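PDB 3K96: glycerol-3-phosphate dehydrogenase [NAD(P)+], which probably catalyses the NAD(P)H-dependent reduction of dihydroxyacetone phosphate to sn-glycerol 3-phosphate, the precursor for phospholipid synthesis. Local coordinates for residues 215-220 and 308-313; 234-239 and 273-278; 240-245 and 346-351; 252-257 and 319-324; 331-334 and 338-341. One frame throughout, in Å; residues are numbered along the deposited sequence.

Contact 1: 215-220 and 308-313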
# COMPACT_ATOMS: atom_id res chain seq x y z
N VAL A 215 -14.39 2.83 4.33
CA VAL A 215 -13.36 3.66 4.97
C VAL A 215 -12.25 4.13 4.02
O VAL A 215 -11.64 5.15 4.26
CB VAL A 215 -12.73 2.90 6.12
CG1 VAL A 215 -11.62 3.72 6.78
CG2 VAL A 215 -13.80 2.55 7.16
N LYS A 216 -12.00 3.42 2.92
CA LYS A 216 -10.86 3.75 2.08
C LYS A 216 -10.84 5.18 1.51
O LYS A 216 -9.77 5.76 1.40
CB LYS A 216 -10.71 2.79 0.92
CG LYS A 216 -11.88 2.82 -0.03
CD LYS A 216 -11.38 2.82 -1.40
CE LYS A 216 -12.50 3.05 -2.39
NZ LYS A 216 -11.87 3.60 -3.63
N ASN A 217 -12.00 5.73 1.15
CA ASN A 217 -12.04 7.08 0.59
C ASN A 217 -11.78 8.17 1.62
O ASN A 217 -11.36 9.25 1.28
CB ASN A 217 -13.35 7.36 -0.10
CG ASN A 217 -13.48 6.62 -1.41
OD1 ASN A 217 -12.49 6.31 -2.08
ND2 ASN A 217 -14.71 6.38 -1.80
N ILE A 218 -12.09 7.87 2.87
CA ILE A 218 -11.81 8.76 3.97
C ILE A 218 -10.28 8.83 4.10
O ILE A 218 -9.69 9.91 4.26
CB ILE A 218 -12.37 8.19 5.30
CG1 ILE A 218 -13.91 7.98 5.23
CG2 ILE A 218 -11.97 9.10 6.46
CD1 ILE A 218 -14.48 7.21 6.44
N LEU A 219 -9.63 7.68 4.01
CA LEU A 219 -8.16 7.62 4.10
C LEU A 219 -7.52 8.29 2.88
O LEU A 219 -6.46 8.90 2.99
CB LEU A 219 -7.68 6.19 4.30
CG LEU A 219 -8.30 5.53 5.55
CD1 LEU A 219 -7.83 4.08 5.75
CD2 LEU A 219 -8.02 6.35 6.80
N ALA A 220 -8.19 8.20 1.73
CA ALA A 220 -7.71 8.85 0.51
C ALA A 220 -7.71 10.36 0.70
O ALA A 220 -6.81 11.04 0.24
CB ALA A 220 -8.59 8.45 -0.68
N LEU A 308 -16.61 12.80 1.56
CA LEU A 308 -17.16 13.62 2.66
C LEU A 308 -18.35 12.88 3.29
O LEU A 308 -18.45 12.76 4.50
CB LEU A 308 -17.57 15.02 2.22
CG LEU A 308 -16.48 15.98 1.74
CD1 LEU A 308 -15.96 15.53 0.40
CD2 LEU A 308 -17.03 17.38 1.63
N TYR A 309 -19.25 12.39 2.45
CA TYR A 309 -20.39 11.61 2.91
C TYR A 309 -19.90 10.38 3.66
O TYR A 309 -20.39 10.10 4.75
CB TYR A 309 -21.26 11.21 1.72
CG TYR A 309 -22.56 10.56 2.07
CD1 TYR A 309 -23.65 11.32 2.49
CD2 TYR A 309 -22.73 9.19 1.91
CE1 TYR A 309 -24.88 10.71 2.79
CE2 TYR A 309 -23.94 8.58 2.20
CZ TYR A 309 -25.01 9.33 2.64
OH TYR A 309 -26.20 8.70 2.92
N ASN A 310 -18.95 9.64 3.09
CA ASN A 310 -18.40 8.48 3.78
C ASN A 310 -17.88 8.87 5.17
O ASN A 310 -18.09 8.15 6.13
CB ASN A 310 -17.20 7.84 3.06
CG ASN A 310 -17.52 7.20 1.71
OD1 ASN A 310 -16.58 6.95 0.94
ND2 ASN A 310 -18.79 6.93 1.42
N THR A 311 -17.14 9.99 5.26
CA THR A 311 -16.55 10.43 6.51
C THR A 311 -17.64 10.66 7.54
O THR A 311 -17.57 10.18 8.68
CB THR A 311 -15.72 11.74 6.35
OG1 THR A 311 -14.68 11.56 5.40
CG2 THR A 311 -15.08 12.17 7.67
N ASP A 312 -18.68 11.36 7.12
CA ASP A 312 -19.78 11.67 8.04
C ASP A 312 -20.50 10.42 8.52
O ASP A 312 -20.81 10.32 9.70
CB ASP A 312 -20.76 12.63 7.37
CG ASP A 312 -20.15 14.00 7.13
OD1 ASP A 312 -19.09 14.29 7.76
OD2 ASP A 312 -20.72 14.78 6.32
N GLN A 313 -20.73 9.46 7.62
CA GLN A 313 -21.47 8.24 8.02
C GLN A 313 -20.65 7.35 8.94
O GLN A 313 -21.15 6.84 9.95
CB GLN A 313 -21.94 7.44 6.80
CG GLN A 313 -22.89 8.18 5.89
CD GLN A 313 -24.18 8.57 6.58
OE1 GLN A 313 -24.79 7.79 7.30
NE2 GLN A 313 -24.61 9.79 6.34
O HOH W 1 -14.74 4.85 1.44
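I218 of helix 206-228 packs against N310 and T311 of helix 307-320, and its side chain can be traced outward from the branch point. CB stands 4.1 Å from T311 OG1, at the margin of contact. CG1 approaches the same T311 OG1 to 3.7 Å and also meets N310 CB at 3.9 Å. The short branch, CG2, lies 3.8 Å from T311 OG1, which places that oxygen near both arms of the fork. The long branch ends at CD1, 3.7 Å from N310 O, against the backbone of the facing helix. A chi1 of -60° turns CG1 away from the carbonyl carbon of I218 and lets this branch extend across the interface. The threonine hydroxyl has its polar partner one turn back in its own helix, G307 O, consistent with its packing against hydrocarbon here.

Both helices belong to the all-helical C-terminal domain; their local axes approach to 8.3 Å and cross steeply, at a signed angle of -114°. All four touching residues, N217, I218, N310 and T311, are buried. Beside the apolar patch lies a polar link. N217 ND2 gives N310 OD1 a weak hydrogen bond of 3.4 Å, with the two amide planes only 6° apart. N310 OD1 also accepts from a water at 2.8 Å, and this water takes the backbone N-H of N217, which the kink in helix 206-228 leaves without a bond to the preceding turn. N217 OD1 accepts a weak bond from NZ of K216, the predicted proton acceptor, while the N217 side chain neighbours N281, predicted to bind glycerol 3-phosphate.

Contact 2: 234-239 and 273-278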
# COMPACT_ATOMS: atom_id res chain seq x y z
N ASN A 234 7.15 9.20 2.61
CA ASN A 234 7.33 8.47 3.86
C ASN A 234 6.11 8.70 4.75
O ASN A 234 5.56 7.74 5.33
CB ASN A 234 8.59 8.92 4.63
CG ASN A 234 9.90 8.50 3.94
OD1 ASN A 234 9.91 7.63 3.04
ND2 ASN A 234 11.01 9.11 4.38
N ALA A 235 5.71 9.96 4.88
CA ALA A 235 4.55 10.32 5.71
C ALA A 235 3.26 9.68 5.14
O ALA A 235 2.40 9.22 5.89
CB ALA A 235 4.40 11.83 5.81
N ARG A 236 3.14 9.62 3.83
CA ARG A 236 1.96 9.02 3.23
C ARG A 236 1.91 7.54 3.57
O ARG A 236 0.86 7.05 3.93
CB ARG A 236 1.93 9.22 1.72
CG ARG A 236 0.71 8.58 1.04
CD ARG A 236 0.61 8.95 -0.39
NE ARG A 236 1.70 8.40 -1.18
CZ ARG A 236 1.88 8.64 -2.48
NH1 ARG A 236 1.04 9.42 -3.13
NH2 ARG A 236 2.89 8.08 -3.12
N ALA A 237 3.04 6.84 3.51
CA ALA A 237 3.06 5.41 3.82
C ALA A 237 2.71 5.17 5.27
O ALA A 237 1.99 4.24 5.60
CB ALA A 237 4.45 4.80 3.48
N ALA A 238 3.21 6.03 6.16
CA ALA A 238 2.91 5.92 7.58
C ALA A 238 1.39 6.11 7.81
O ALA A 238 0.78 5.42 8.64
CB ALA A 238 3.71 6.94 8.37
N LEU A 239 0.78 7.06 7.11
CA LEU A 239 -0.67 7.30 7.22
C LEU A 239 -1.48 6.14 6.62
O LEU A 239 -2.53 5.79 7.15
CB LEU A 239 -1.07 8.62 6.55
CG LEU A 239 -0.53 9.89 7.25
CD1 LEU A 239 -0.74 11.16 6.41
CD2 LEU A 239 -1.19 10.03 8.59
N THR A 273 -6.18 3.73 -4.06
CA THR A 273 -6.90 4.99 -3.88
C THR A 273 -6.09 6.08 -3.18
O THR A 273 -6.32 7.27 -3.42
CB THR A 273 -8.21 4.76 -3.14
OG1 THR A 273 -8.90 3.63 -3.72
CG2 THR A 273 -9.10 6.02 -3.22
N CYS A 274 -5.16 5.67 -2.33
CA CYS A 274 -4.32 6.64 -1.62
C CYS A 274 -3.11 7.14 -2.43
O CYS A 274 -2.45 8.08 -2.03
CB CYS A 274 -3.85 6.05 -0.30
SG CYS A 274 -5.18 5.88 0.90
N THR A 275 -2.83 6.52 -3.57
CA THR A 275 -1.69 6.93 -4.36
C THR A 275 -2.00 7.35 -5.79
O THR A 275 -1.13 7.85 -6.46
CB THR A 275 -0.65 5.80 -4.42
OG1 THR A 275 -1.23 4.65 -5.05
CG2 THR A 275 -0.17 5.41 -3.02
N ASP A 276 -3.22 7.20 -6.27
CA ASP A 276 -3.47 7.50 -7.66
C ASP A 276 -4.00 8.91 -7.99
O ASP A 276 -4.77 9.48 -7.24
CB ASP A 276 -4.46 6.50 -8.21
CG ASP A 276 -4.21 6.22 -9.66
OD1 ASP A 276 -3.24 5.46 -9.94
OD2 ASP A 276 -4.97 6.72 -10.50
N ASN A 277 -3.59 9.44 -9.15
CA ASN A 277 -4.10 10.74 -9.63
C ASN A 277 -5.57 10.64 -9.96
O ASN A 277 -6.28 11.62 -9.86
CB ASN A 277 -3.39 11.19 -10.93
CG ASN A 277 -4.07 12.44 -11.60
OD1 ASN A 277 -4.61 12.35 -12.71
ND2 ASN A 277 -4.08 13.56 -10.89
N GLN A 278 -6.04 9.45 -10.34
CA GLN A 278 -7.44 9.28 -10.77
C GLN A 278 -8.46 9.32 -9.63
O GLN A 278 -9.66 9.42 -9.87
CB GLN A 278 -7.62 7.96 -11.54
CG GLN A 278 -6.78 7.87 -12.79
CD GLN A 278 -7.18 8.89 -13.81
OE1 GLN A 278 -6.34 9.63 -14.32
NE2 GLN A 278 -8.48 8.97 -14.09
O HOH W 2 1.17 9.47 -5.86
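Within the helical C-terminal domain, R236 of helix 233-253 reaches across to C274 and T275, at the C-terminal part of helix 264-275. The backbones stay well apart: the nearest CA atoms, those of R236 and C274, are 8.3 Å from each other, so the arginine side chain has to span the gap. It leaves its helix with CG anti to the backbone N (chi1 179°) and bends at chi3 (66°). At the bend, CD lies 3.6 Å from C274 O. Beyond it the guanidinium turns one face to T275 CG2, which sits over the centre of the group, 3.9 Å from R236 CZ. In the guanidinium plane, at its edge, a water accepts from R236 NH1 at 2.7 Å and donates to T275 O at 2.9 Å, a bridge in place of a direct bond. NH1 also forms a salt bridge with D227, while T275 OG1 bonds back to V271 O. Just beyond, D276 OD2 accepts from Q278 N at 2.9 Å in an Asx turn. C274 rests on T223 of helix 206-228, A235 and L239 pack on L349 of helix 341-349, and helix 233-253 also meets the second subunit, where N234 OD1 accepts from L164 N and R236 packs on D276 of that chain.

Contact 3: 240-245 and 346-351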
# COMPACT_ATOMS: atom_id res chain seq x y z
N ILE A 240 -1.00 5.55 5.54
CA ILE A 240 -1.70 4.38 4.98
C ILE A 240 -1.66 3.23 6.02
O ILE A 240 -2.66 2.56 6.29
CB ILE A 240 -1.09 3.94 3.63
CG1 ILE A 240 -1.43 4.99 2.55
CG2 ILE A 240 -1.60 2.58 3.22
CD1 ILE A 240 -0.69 4.78 1.15
N THR A 241 -0.50 3.06 6.64
CA THR A 241 -0.34 2.03 7.64
C THR A 241 -1.32 2.29 8.80
O THR A 241 -2.00 1.37 9.25
CB THR A 241 1.10 1.97 8.14
OG1 THR A 241 1.98 1.69 7.04
CG2 THR A 241 1.25 0.90 9.19
N ARG A 242 -1.40 3.53 9.28
CA ARG A 242 -2.33 3.84 10.37
C ARG A 242 -3.77 3.68 9.91
O ARG A 242 -4.63 3.28 10.68
CB ARG A 242 -2.15 5.25 10.90
CG ARG A 242 -0.88 5.46 11.67
CD ARG A 242 -1.08 6.60 12.65
NE ARG A 242 -2.12 6.25 13.63
CZ ARG A 242 -2.60 7.08 14.54
NH1 ARG A 242 -3.55 6.66 15.38
NH2 ARG A 242 -2.15 8.33 14.63
N GLY A 243 -4.02 4.02 8.67
CA GLY A 243 -5.34 3.88 8.12
C GLY A 243 -5.83 2.45 8.18
O GLY A 243 -6.95 2.20 8.60
N LEU A 244 -4.98 1.52 7.78
CA LEU A 244 -5.36 0.11 7.78
C LEU A 244 -5.67 -0.34 9.21
O LEU A 244 -6.58 -1.14 9.44
CB LEU A 244 -4.27 -0.77 7.13
CG LEU A 244 -4.77 -2.15 6.69
CD1 LEU A 244 -5.71 -1.96 5.47
CD2 LEU A 244 -3.67 -3.13 6.34
N THR A 245 -4.93 0.19 10.20
CA THR A 245 -5.20 -0.16 11.60
C THR A 245 -6.63 0.22 12.04
O THR A 245 -7.32 -0.58 12.69
CB THR A 245 -4.16 0.49 12.55
OG1 THR A 245 -2.85 0.01 12.22
CG2 THR A 245 -4.46 0.17 14.02
N GLN A 346 -0.20 16.93 11.45
CA GLN A 346 0.92 16.86 12.39
C GLN A 346 0.48 16.25 13.73
O GLN A 346 1.29 15.66 14.44
CB GLN A 346 1.61 18.22 12.56
CG GLN A 346 2.42 18.62 11.32
CD GLN A 346 3.20 19.91 11.49
OE1 GLN A 346 3.94 20.30 10.61
NE2 GLN A 346 3.02 20.56 12.63
N GLU A 347 -0.80 16.41 14.09
CA GLU A 347 -1.32 15.74 15.29
C GLU A 347 -1.39 14.23 15.02
O GLU A 347 -1.10 13.44 15.90
CB GLU A 347 -2.70 16.27 15.71
CG GLU A 347 -2.67 17.68 16.31
CD GLU A 347 -4.07 18.27 16.55
OE1 GLU A 347 -5.09 17.57 16.35
OE2 GLU A 347 -4.15 19.46 16.92
N LEU A 348 -1.77 13.84 13.81
CA LEU A 348 -1.84 12.41 13.46
C LEU A 348 -0.47 11.74 13.42
O LEU A 348 -0.31 10.62 13.93
CB LEU A 348 -2.51 12.20 12.10
CG LEU A 348 -4.01 12.42 12.03
CD1 LEU A 348 -4.49 12.25 10.60
CD2 LEU A 348 -4.71 11.46 12.99
N LEU A 349 0.50 12.41 12.81
CA LEU A 349 1.85 11.85 12.68
C LEU A 349 2.62 11.86 14.00
O LEU A 349 3.35 10.93 14.29
CB LEU A 349 2.66 12.56 11.59
CG LEU A 349 2.24 12.31 10.13
CD1 LEU A 349 2.94 13.24 9.16
CD2 LEU A 349 2.47 10.86 9.74
N GLU A 350 2.43 12.90 14.81
CA GLU A 350 3.16 12.99 16.07
C GLU A 350 2.42 12.26 17.19
O GLU A 350 1.93 12.84 18.15
CB GLU A 350 3.44 14.45 16.37
CG GLU A 350 4.31 15.06 15.27
CD GLU A 350 4.57 16.55 15.42
OE1 GLU A 350 4.26 17.12 16.49
OE2 GLU A 350 5.09 17.14 14.44
N ARG A 351 2.42 10.94 17.02
CA ARG A 351 1.75 9.94 17.85
C ARG A 351 2.66 9.39 18.96
O ARG A 351 3.89 9.42 18.84
CB ARG A 351 1.45 8.78 16.91
CG ARG A 351 0.53 7.67 17.37
CD ARG A 351 0.92 6.42 16.57
NE ARG A 351 1.28 6.76 15.18
CZ ARG A 351 2.05 6.00 14.39
NH1 ARG A 351 2.55 4.84 14.84
NH2 ARG A 351 2.34 6.40 13.14
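R242 and L348 mark the nearest approach of the two backbones, with their CA atoms 9.1 Å apart. R242 lies within helix 233-253, whereas helix 341-349 ends beside it: E350 leaves helical geometry as the centre of an inverse gamma turn, closed by a weak R351 N to L349 O bond, and the turn brings R351 round to face R242. Across the gap, R242 NH2 gives L348 O a weak hydrogen bond of 3.0 Å, bent to 130° at the hydrogen, with the carbonyl oxygen near the plane of the guanidinium and at its edge. The two arginines slide past each other in opposite directions. R242 CD lies over one face of the R351 guanidinium, 3.5 Å from R351 NH2, and R351 NE in turn lies over a face of R242. The guanidinium planes are 50° apart, so this is no parallel stack, and the like charges come close, R242 NE to R351 NE being 3.8 Å. R351 NE is buried by the contact with no partner in the model, although its group also makes a cation-pi contact with Y201 of the second subunit. R242 and L348 both border L327 of helix 326-336, where L348 also packs on Q330, and L349 rests on P173 of the second subunit.

Contact 4: 252-257 and 319-324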
# COMPACT_ATOMS: atom_id res chain seq x y z
N SER A 252 -13.14 -5.48 12.74
CA SER A 252 -13.12 -6.41 13.86
C SER A 252 -14.34 -6.32 14.73
O SER A 252 -14.91 -7.34 15.10
CB SER A 252 -11.87 -6.22 14.72
OG SER A 252 -11.82 -7.26 15.69
N VAL A 253 -14.75 -5.10 15.04
CA VAL A 253 -15.93 -4.84 15.87
C VAL A 253 -17.24 -5.35 15.24
O VAL A 253 -18.20 -5.68 15.97
CB VAL A 253 -16.06 -3.35 16.18
CG1 VAL A 253 -17.43 -3.04 16.75
CG2 VAL A 253 -14.94 -2.90 17.12
N PHE A 254 -17.31 -5.40 13.91
CA PHE A 254 -18.52 -5.93 13.27
C PHE A 254 -18.40 -7.42 12.86
O PHE A 254 -19.27 -7.94 12.17
CB PHE A 254 -18.95 -5.06 12.10
CG PHE A 254 -19.64 -3.81 12.53
CD1 PHE A 254 -18.92 -2.73 13.00
CD2 PHE A 254 -21.03 -3.73 12.50
CE1 PHE A 254 -19.55 -1.59 13.42
CE2 PHE A 254 -21.67 -2.59 12.92
CZ PHE A 254 -20.93 -1.51 13.38
N GLY A 255 -17.33 -8.08 13.26
CA GLY A 255 -17.16 -9.50 12.94
C GLY A 255 -16.53 -9.85 11.59
O GLY A 255 -16.57 -11.02 11.17
N GLY A 256 -15.95 -8.87 10.90
CA GLY A 256 -15.26 -9.13 9.64
C GLY A 256 -13.95 -9.85 9.91
O GLY A 256 -13.63 -10.10 11.06
N LYS A 257 -13.19 -10.17 8.86
CA LYS A 257 -11.94 -10.94 9.01
C LYS A 257 -10.68 -10.15 8.65
O LYS A 257 -10.73 -9.33 7.73
CB LYS A 257 -11.98 -12.13 8.06
CG LYS A 257 -13.28 -12.90 8.02
CD LYS A 257 -13.58 -13.68 9.29
CE LYS A 257 -14.83 -14.55 9.07
NZ LYS A 257 -15.12 -15.39 10.23
N GLN A 319 -18.79 6.69 16.52
CA GLN A 319 -19.21 7.23 17.79
C GLN A 319 -20.35 6.44 18.43
O GLN A 319 -20.38 6.31 19.64
CB GLN A 319 -19.57 8.68 17.67
CG GLN A 319 -18.34 9.54 17.56
CD GLN A 319 -18.62 10.96 17.95
OE1 GLN A 319 -19.72 11.49 17.70
NE2 GLN A 319 -17.64 11.60 18.57
N LYS A 320 -21.27 5.90 17.63
CA LYS A 320 -22.36 5.13 18.20
C LYS A 320 -21.83 3.93 18.96
O LYS A 320 -22.31 3.60 20.04
CB LYS A 320 -23.32 4.63 17.13
CG LYS A 320 -24.55 3.92 17.71
CD LYS A 320 -25.37 3.21 16.64
CE LYS A 320 -25.91 4.17 15.58
NZ LYS A 320 -26.62 3.44 14.49
N HIS A 321 -20.82 3.28 18.40
CA HIS A 321 -20.25 2.09 18.99
C HIS A 321 -18.92 2.31 19.72
O HIS A 321 -18.20 1.35 20.01
CB HIS A 321 -20.08 1.05 17.89
CG HIS A 321 -21.36 0.70 17.19
ND1 HIS A 321 -22.23 -0.25 17.69
CD2 HIS A 321 -21.91 1.15 16.04
CE1 HIS A 321 -23.26 -0.37 16.87
NE2 HIS A 321 -23.09 0.47 15.86
N ALA A 322 -18.60 3.56 20.04
CA ALA A 322 -17.33 3.87 20.73
C ALA A 322 -16.11 3.21 20.06
O ALA A 322 -15.32 2.51 20.70
CB ALA A 322 -17.41 3.48 22.22
N ILE A 323 -15.95 3.45 18.77
CA ILE A 323 -14.83 2.89 18.04
C ILE A 323 -13.84 3.99 17.76
O ILE A 323 -14.18 5.01 17.19
CB ILE A 323 -15.27 2.30 16.70
CG1 ILE A 323 -16.38 1.27 16.91
CG2 ILE A 323 -14.09 1.66 16.00
CD1 ILE A 323 -16.88 0.66 15.62
N GLU A 324 -12.60 3.77 18.15
CA GLU A 324 -11.56 4.74 17.93
C GLU A 324 -11.04 4.68 16.49
O GLU A 324 -10.50 3.66 16.06
CB GLU A 324 -10.38 4.51 18.86
CG GLU A 324 -9.35 5.63 18.69
CD GLU A 324 -8.04 5.39 19.43
OE1 GLU A 324 -7.86 4.29 19.98
OE2 GLU A 324 -7.20 6.32 19.44
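The H321 ring is covered on both faces: F254 CZ stands 3.7 Å above the ring plane on one face, offset toward the rim, and CG of the preceding K320 lies against the opposite one. F254 thus points an edge at the imidazole face in a T-shaped pair, with centroids 5.2 Å apart and ring planes at 76°; the shortest approach is F254 CZ to H321 NE2, 3.8 Å. At the edge of the F254 ring, near its plane, I323 CD1 sits 4.1 Å from F254 CE1. Both segments are helix exits in the helical C-terminal domain, each ended by a Schellman motif. G255 is the C-prime residue after helix 233-253, with G255 N bonded to S252 O at 3.1 Å; A322, also at positive phi, has the same place after helix 307-320. F254, H321 and I323 follow their helix ends, and V253 is in the last turn of helix 233-253. I323 extends its long branch away from its own carbonyl carbon (chi1 -55°), and CD1 meets V253 CG1 tip to tip at 3.9 Å. While V253 and H321 lie at the exposed margin, I323 is buried against R249 and L250, and F254 continues inward onto I207 and L211 of helix 206-228.

Contact 5: 331-334 and 338-341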
# COMPACT_ATOMS: atom_id res chain seq x y z
N VAL A 331 -10.28 13.92 9.87
CA VAL A 331 -10.86 14.38 8.59
C VAL A 331 -12.20 15.07 8.89
O VAL A 331 -12.49 16.16 8.38
CB VAL A 331 -11.02 13.26 7.55
CG1 VAL A 331 -11.80 13.76 6.32
CG2 VAL A 331 -9.66 12.74 7.13
N HIS A 332 -13.01 14.46 9.76
CA HIS A 332 -14.29 15.06 10.13
C HIS A 332 -14.09 16.47 10.73
O HIS A 332 -14.87 17.38 10.43
CB HIS A 332 -15.04 14.16 11.13
CG HIS A 332 -16.49 14.51 11.29
ND1 HIS A 332 -16.95 15.37 12.27
CD2 HIS A 332 -17.58 14.13 10.57
CE1 HIS A 332 -18.26 15.49 12.15
NE2 HIS A 332 -18.67 14.77 11.12
N ARG A 333 -13.06 16.63 11.58
CA ARG A 333 -12.76 17.92 12.20
C ARG A 333 -12.34 18.94 11.14
O ARG A 333 -12.71 20.11 11.21
CB ARG A 333 -11.64 17.78 13.24
CG ARG A 333 -11.92 16.86 14.43
CD ARG A 333 -10.68 16.77 15.36
NE ARG A 333 -10.43 18.03 16.04
CZ ARG A 333 -9.29 18.38 16.64
NH1 ARG A 333 -8.20 17.59 16.62
NH2 ARG A 333 -9.23 19.56 17.22
N ILE A 334 -11.58 18.49 10.16
CA ILE A 334 -11.13 19.36 9.09
C ILE A 334 -12.34 19.88 8.32
O ILE A 334 -12.42 21.05 7.96
CB ILE A 334 -10.14 18.62 8.18
CG1 ILE A 334 -8.82 18.44 8.92
CG2 ILE A 334 -9.89 19.40 6.89
CD1 ILE A 334 -7.81 17.57 8.20
N ASP A 338 -13.45 23.39 11.19
CA ASP A 338 -12.48 24.35 10.67
C ASP A 338 -11.03 24.04 11.09
O ASP A 338 -10.20 24.94 11.11
CB ASP A 338 -12.88 25.75 11.13
CG ASP A 338 -12.22 26.85 10.32
OD1 ASP A 338 -12.09 26.69 9.08
OD2 ASP A 338 -11.87 27.89 10.93
N LEU A 339 -10.73 22.77 11.42
CA LEU A 339 -9.38 22.40 11.80
C LEU A 339 -8.38 22.63 10.67
O LEU A 339 -8.59 22.18 9.53
CB LEU A 339 -9.33 20.93 12.21
CG LEU A 339 -7.99 20.41 12.73
CD1 LEU A 339 -7.53 21.19 13.97
CD2 LEU A 339 -8.05 18.89 13.03
N ASP A 340 -7.31 23.37 10.97
CA ASP A 340 -6.23 23.64 10.02
C ASP A 340 -5.59 22.33 9.59
O ASP A 340 -5.20 21.52 10.43
CB ASP A 340 -5.15 24.49 10.68
CG ASP A 340 -3.95 24.64 9.80
OD1 ASP A 340 -4.13 25.12 8.66
OD2 ASP A 340 -2.84 24.28 10.24
N PRO A 341 -5.49 22.10 8.27
CA PRO A 341 -4.92 20.86 7.73
C PRO A 341 -3.52 20.52 8.21
O PRO A 341 -3.27 19.37 8.58
CB PRO A 341 -4.94 21.11 6.22
CG PRO A 341 -6.13 21.96 6.03
CD PRO A 341 -6.16 22.88 7.21
O HOH W 3 -10.38 22.82 7.82
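L339 wraps against R333 and I334 at the end of helix 326-336, and its backbone makes the direct polar bond: L339 N donates to R333 O, a weak hydrogen bond at 3.3 Å but a straight one, 166° at the hydrogen. D338 N lies nearly as close to that oxygen, yet its angle is too poor for a bond. In the leucine, a chi1 of -176° carries CG away from its own amide nitrogen and directs the methyls to the arginine. CD2 touches R333 CB at 3.8 Å and, in one of the two deposited conformers of R333, stands over one face of the guanidinium, offset toward the rim. On the other flank I334 CG1 meets L339 O at 3.8 Å and L339 CB at 4.2 Å, and I334 CD1 reaches P341 CA at 4.4 Å. A water lies 2.7 Å from I334 O and 2.6 Å from L339 O; it could donate to either oxygen, but a full bridge is not certain.

In the next shell, and again in that one conformer, R333 NH1 bonds to Q330 OE1 and forms a salt bridge to E347 of helix 341-349. A344 of that helix packs on both I334 and L339, and I225 of helix 206-228 backs I334 and P341. D338, at positive phi (59°), lies in the short loop between helices 326-336 and 341-349. D340 then accepts from Q343 N through OD2, with P341 following in the first turn. This is a short connection between consecutive helices at the domain surface, in which D340 is the N-cap of helix 341-349.

Overall arrangement
All five contacts lie in the helical C-terminal domain, and their chemistry changes with depth. Contact 1 is buried throughout, and combines apolar packing with a water-assisted amide link beside predicted substrate-site residues; K216 NZ also reaches T273 of contact 2. Contacts 2, 3 and 4 are partly buried and share helix 233-253, drawing on its beginning, middle and end. Contacts 2 and 3 are each led by an arginine and both adjoin the second subunit, whereas contact 4, at the far end, is aromatic and aliphatic and touches no other chain. Helix 307-320 serves contacts 1 and 4. Contact 5, at the surface, relies on a weak backbone bond and L339 packing against R333 and I334; in one R333 conformer, the R333-E347 salt bridge ties it to contact 3.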